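Local coordinates for protein lipid II:glycine glycyltransferase (Staphylococcus aureus, PDB 6SNR) that probably attaches the first glycine of the pentaglycine cross-bridge to the lysine of lipid II, using glycyl-tRNA as the donor, at residues A[357-362]-A[369-374]; A[352-357]-A[377-382]. All blocks are in the same frame, centred on the assembly; numbering follows the deposited sequence.

After strand 351-356, a strand of one of the chain's two mixed sheets, the chain enters a loop at Thr357, the residue common to both contacts. Interaction 1 closes that short loop, joining 357-362 to helix 368-374, which returns to pack on it. The chain then turns at 377-379 and enters strand 380-383, and interaction 2 joins strand 351-356 to this turn and edge strand, closing a larger loop that encloses the first. The two contacts have centres 10 Å apart. They are also joined directly: Lys374 NZ lies 2.8 Å from both Phe354 O and Gly356 O, consistent with hydrogen bonds from the helix to the strand end, and Asn359 packs on Leu381.

Interaction 1 (A[357-362]-A[369-374]); sequences TDNDPD and GLWAFK
Trp371 carries its CG trans to the main-chain nitrogen (chi1 169°), which swings the indole off helix 368-374 and against the loop at 357-361. Thr357 adopts the matching stagger for OG1 (chi1 -169°), so that the hydroxyl faces the indole, in the ring plane and at its edge, 3.6 Å from Trp371 CE3. This hydroxyl is already engaged: Thr357 OG1 donates to Asp358 O at 2.7 Å, the donor lying 19° from the carbonyl plane. The bond fixes the hydroxyl against the carbonyl of the next residue, and Asp358 O itself approaches Trp371 CE3 obliquely at 3.5 Å.

The loop then wraps over one face of the indole. Asp360 CA stands 3.8 Å from the centroid of the five-membered ring of Trp371, and Pro361 CD is 4.0 Å from the same centroid; both lie close enough to the ring normal to count as CH-pi contacts. Asp360 CB comes within 3.8 Å of Trp371 CZ2, and the carboxylate plane is oblique to the indole. Further out, the Asn359 side chain runs alongside the tryptophan and brings OD1 near CH2. Of the 296 Å² buried between the segments, Trp371 contributes the largest part.

Strand 146-151 meets both sides: Met148 touches Thr357 and Trp371, and the backbone of Thr357 bonds to Met146. Asp358 OD1 accepts from Leu137 N. The arrangement is a strand-loop-helix connection, in which the loop leaves strand 351-356 of a mixed sheet and the helix packs beside it through one tryptophan, within the acetyltransferase-like (GNAT-related) fold of the FemABX family.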
# COMPACT_ATOMS: atom_id res chain seq x y z
N THR A 357 2.11 -11.83 2.72
CA THR A 357 2.90 -12.45 3.79
C THR A 357 2.61 -13.92 3.84
O THR A 357 1.53 -14.36 3.49
CB THR A 357 2.57 -11.77 5.15
OG1 THR A 357 3.53 -12.19 6.16
CG2 THR A 357 1.19 -12.07 5.63
N ASP A 358 3.56 -14.70 4.39
CA ASP A 358 3.26 -15.95 5.04
C ASP A 358 2.74 -15.72 6.46
O ASP A 358 2.98 -14.68 7.07
CB ASP A 358 4.55 -16.82 5.14
CG ASP A 358 5.02 -17.37 3.82
OD1 ASP A 358 4.21 -17.62 2.87
OD2 ASP A 358 6.26 -17.63 3.70
N ASN A 359 1.99 -16.69 6.95
CA ASN A 359 1.49 -16.64 8.34
C ASN A 359 2.59 -17.10 9.32
O ASN A 359 2.81 -18.28 9.42
CB ASN A 359 0.29 -17.54 8.51
CG ASN A 359 -0.37 -17.41 9.89
OD1 ASN A 359 0.10 -16.66 10.73
ND2 ASN A 359 -1.47 -18.13 10.12
N ASP A 360 3.22 -16.14 9.98
CA ASP A 360 4.21 -16.37 11.06
C ASP A 360 5.31 -17.32 10.62
O ASP A 360 5.51 -18.40 11.22
CB ASP A 360 3.51 -16.92 12.27
CG ASP A 360 4.42 -16.96 13.52
OD1 ASP A 360 5.24 -16.07 13.68
OD2 ASP A 360 4.29 -17.94 14.28
N PRO A 361 6.03 -16.97 9.54
CA PRO A 361 7.09 -17.84 9.09
C PRO A 361 8.27 -17.89 10.08
O PRO A 361 8.45 -16.96 10.86
CB PRO A 361 7.54 -17.20 7.77
CG PRO A 361 7.26 -15.76 7.97
CD PRO A 361 6.01 -15.68 8.79
N ASP A 362 9.06 -18.95 9.99
CA ASP A 362 10.34 -19.06 10.72
C ASP A 362 11.39 -18.07 10.18
O ASP A 362 11.27 -17.55 9.06
CB ASP A 362 10.89 -20.50 10.61
CG ASP A 362 10.07 -21.55 11.42
OD1 ASP A 362 9.22 -21.23 12.27
OD2 ASP A 362 10.28 -22.76 11.16
N GLY A 369 11.18 -11.30 6.72
CA GLY A 369 11.29 -9.87 6.88
C GLY A 369 9.97 -9.16 6.61
O GLY A 369 9.61 -8.18 7.30
N LEU A 370 9.21 -9.69 5.65
CA LEU A 370 7.87 -9.10 5.40
C LEU A 370 6.95 -9.20 6.60
O LEU A 370 6.15 -8.30 6.86
CB LEU A 370 7.19 -9.79 4.21
CG LEU A 370 7.91 -9.67 2.87
CD1 LEU A 370 7.30 -10.59 1.83
CD2 LEU A 370 7.92 -8.24 2.38
N TRP A 371 7.03 -10.34 7.30
CA TRP A 371 6.17 -10.55 8.47
C TRP A 371 6.60 -9.62 9.61
O TRP A 371 5.75 -8.95 10.21
CB TRP A 371 6.25 -12.00 8.88
CG TRP A 371 5.64 -12.35 10.20
CD1 TRP A 371 6.34 -12.60 11.36
CD2 TRP A 371 4.27 -12.56 10.50
NE1 TRP A 371 5.47 -12.93 12.35
CE2 TRP A 371 4.19 -12.91 11.86
CE3 TRP A 371 3.08 -12.49 9.75
CZ2 TRP A 371 2.98 -13.20 12.47
CZ3 TRP A 371 1.89 -12.76 10.36
CH2 TRP A 371 1.84 -13.12 11.72
N ALA A 372 7.91 -9.56 9.85
CA ALA A 372 8.49 -8.75 10.93
C ALA A 372 8.13 -7.26 10.79
O ALA A 372 7.85 -6.56 11.78
CB ALA A 372 10.01 -8.94 10.95
N PHE A 373 8.17 -6.79 9.54
CA PHE A 373 7.85 -5.42 9.16
C PHE A 373 6.36 -5.19 9.32
O PHE A 373 5.94 -4.26 10.00
CB PHE A 373 8.32 -5.14 7.72
CG PHE A 373 7.61 -4.02 7.01
CD1 PHE A 373 7.43 -2.79 7.59
CD2 PHE A 373 7.22 -4.20 5.69
CE1 PHE A 373 6.80 -1.75 6.90
CE2 PHE A 373 6.59 -3.19 5.00
CZ PHE A 373 6.40 -1.96 5.60
N LYS A 374 5.52 -6.01 8.65
CA LYS A 374 4.13 -5.65 8.54
C LYS A 374 3.34 -5.84 9.86
O LYS A 374 2.41 -5.11 10.12
CB LYS A 374 3.49 -6.41 7.36
CG LYS A 374 4.15 -6.01 6.06
CD LYS A 374 3.76 -6.95 4.89
CE LYS A 374 4.57 -6.69 3.63
NZ LYS A 374 3.94 -7.24 2.35

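Interaction 2 (A[352-357]-A[377-382]); sequences YDFGGT and WGTYLS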
# COMPACT_ATOMS: atom_id res chain seq x y z
N TYR A 352 -5.98 -0.29 4.97
CA TYR A 352 -4.66 0.04 4.43
C TYR A 352 -3.88 -1.28 4.37
O TYR A 352 -3.56 -1.91 5.38
CB TYR A 352 -3.99 1.06 5.34
CG TYR A 352 -2.64 1.56 4.94
CD1 TYR A 352 -1.45 0.90 5.31
CD2 TYR A 352 -2.51 2.75 4.25
CE1 TYR A 352 -0.21 1.40 4.96
CE2 TYR A 352 -1.29 3.26 3.90
CZ TYR A 352 -0.13 2.59 4.27
OH TYR A 352 1.09 3.09 3.93
N ASP A 353 -3.69 -1.78 3.14
CA ASP A 353 -3.19 -3.11 2.88
C ASP A 353 -1.70 -3.07 2.56
O ASP A 353 -1.25 -2.51 1.55
CB ASP A 353 -4.03 -3.68 1.70
CG ASP A 353 -3.79 -5.12 1.42
OD1 ASP A 353 -2.78 -5.70 1.85
OD2 ASP A 353 -4.63 -5.68 0.69
N PHE A 354 -0.89 -3.71 3.43
CA PHE A 354 0.54 -3.81 3.21
C PHE A 354 0.98 -4.91 2.25
O PHE A 354 2.17 -5.10 2.03
CB PHE A 354 1.24 -4.08 4.55
CG PHE A 354 1.42 -2.87 5.41
CD1 PHE A 354 0.44 -2.50 6.31
CD2 PHE A 354 2.63 -2.20 5.44
CE1 PHE A 354 0.61 -1.41 7.14
CE2 PHE A 354 2.82 -1.10 6.31
CZ PHE A 354 1.81 -0.72 7.14
N GLY A 355 0.01 -5.67 1.73
CA GLY A 355 0.28 -6.74 0.79
C GLY A 355 0.70 -8.05 1.46
O GLY A 355 0.47 -8.26 2.64
N GLY A 356 1.40 -8.89 0.68
CA GLY A 356 1.53 -10.29 1.02
C GLY A 356 2.42 -10.66 2.19
O GLY A 356 3.38 -9.97 2.50
N THR A 357 2.11 -11.83 2.72
CA THR A 357 2.90 -12.45 3.79
C THR A 357 2.61 -13.92 3.84
O THR A 357 1.53 -14.36 3.49
CB THR A 357 2.57 -11.77 5.15
OG1 THR A 357 3.53 -12.19 6.16
CG2 THR A 357 1.19 -12.07 5.63
N TRP A 377 2.33 -2.77 12.51
CA TRP A 377 1.58 -1.63 12.07
C TRP A 377 0.05 -1.69 12.30
O TRP A 377 -0.75 -1.10 11.53
CB TRP A 377 1.91 -1.41 10.56
CG TRP A 377 3.27 -0.82 10.43
CD1 TRP A 377 4.40 -1.46 10.08
CD2 TRP A 377 3.63 0.55 10.66
NE1 TRP A 377 5.47 -0.57 10.08
CE2 TRP A 377 5.01 0.67 10.42
CE3 TRP A 377 2.91 1.69 11.07
CZ2 TRP A 377 5.71 1.90 10.60
CZ3 TRP A 377 3.61 2.91 11.20
CH2 TRP A 377 5.01 2.97 10.99
N GLY A 378 -0.38 -2.33 13.38
CA GLY A 378 -1.78 -2.46 13.66
C GLY A 378 -2.56 -3.30 12.65
O GLY A 378 -3.77 -3.12 12.46
N THR A 379 -1.85 -4.27 12.10
CA THR A 379 -2.37 -5.12 11.05
C THR A 379 -3.03 -6.37 11.57
O THR A 379 -2.61 -6.92 12.60
CB THR A 379 -1.24 -5.57 10.13
OG1 THR A 379 -0.13 -6.07 10.90
CG2 THR A 379 -0.76 -4.42 9.24
N TYR A 380 -4.04 -6.84 10.83
CA TYR A 380 -4.53 -8.18 11.00
C TYR A 380 -4.24 -8.99 9.76
O TYR A 380 -4.08 -8.44 8.67
CB TYR A 380 -6.02 -8.23 11.31
CG TYR A 380 -6.92 -7.80 10.17
CD1 TYR A 380 -7.29 -6.47 10.06
CD2 TYR A 380 -7.41 -8.70 9.24
CE1 TYR A 380 -8.09 -6.03 9.06
CE2 TYR A 380 -8.27 -8.24 8.22
CZ TYR A 380 -8.58 -6.89 8.16
OH TYR A 380 -9.39 -6.31 7.19
N LEU A 381 -4.07 -10.29 9.95
CA LEU A 381 -3.83 -11.18 8.83
C LEU A 381 -5.13 -11.52 8.13
O LEU A 381 -6.07 -12.05 8.75
CB LEU A 381 -3.21 -12.48 9.35
CG LEU A 381 -2.94 -13.55 8.34
CD1 LEU A 381 -1.68 -13.17 7.60
CD2 LEU A 381 -2.83 -14.89 9.08
N SER A 382 -5.17 -11.24 6.82
CA SER A 382 -6.31 -11.50 5.95
C SER A 382 -5.99 -12.71 5.11
O SER A 382 -5.13 -12.64 4.20
CB SER A 382 -6.57 -10.25 5.09
OG SER A 382 -7.71 -10.44 4.24
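Phe354 and Trp377 share one rotamer class, each placing CG anti to the carbonyl carbon and beside the backbone nitrogen; the two side chains cross at about a right angle. For Phe354 (chi1 -79°) the far end of the ring does the touching: CZ lies 3.5 Å from Trp377 CB. The two rings are inclined by only 30°, but they are slid apart, with the centroids of the Phe354 ring and the Trp377 five-membered ring 5.1 Å from each other, so overlap is slight. Phe373 of helix 368-374 meets both rings at steep angles.

Thr379 reaches the same phenyl with its methyl, CG2 approaching Phe354 CD1 to 3.7 Å. Its chi1 of 48° sets CG2 beside the backbone nitrogen and turns OG1 to a different task, a hydrogen bond with Lys374 O.

Strands 351-356 and 380-383 are not sheet neighbours: strand 146-151 lies between them in the mixed sheet, antiparallel to both. The side chains therefore bridge across that strand, and Phe354 and Thr379 both touch Thr150.

At the strand end, Asp353 OD1 accepts from Gly355 N at 2.8 Å, an Asx turn that spans the phenylalanine; the bond is made on the anti side, with the donor well out of the carboxylate plane. Phe354 is also covered within its own strand, where Tyr352 CE1 stands 3.6 Å above the phenyl plane, toward its rim. At the other end of the contact the methyl Thr357 CG2 meets Leu381 CD1 at 3.7 Å, and Asn359 packs beside that leucine.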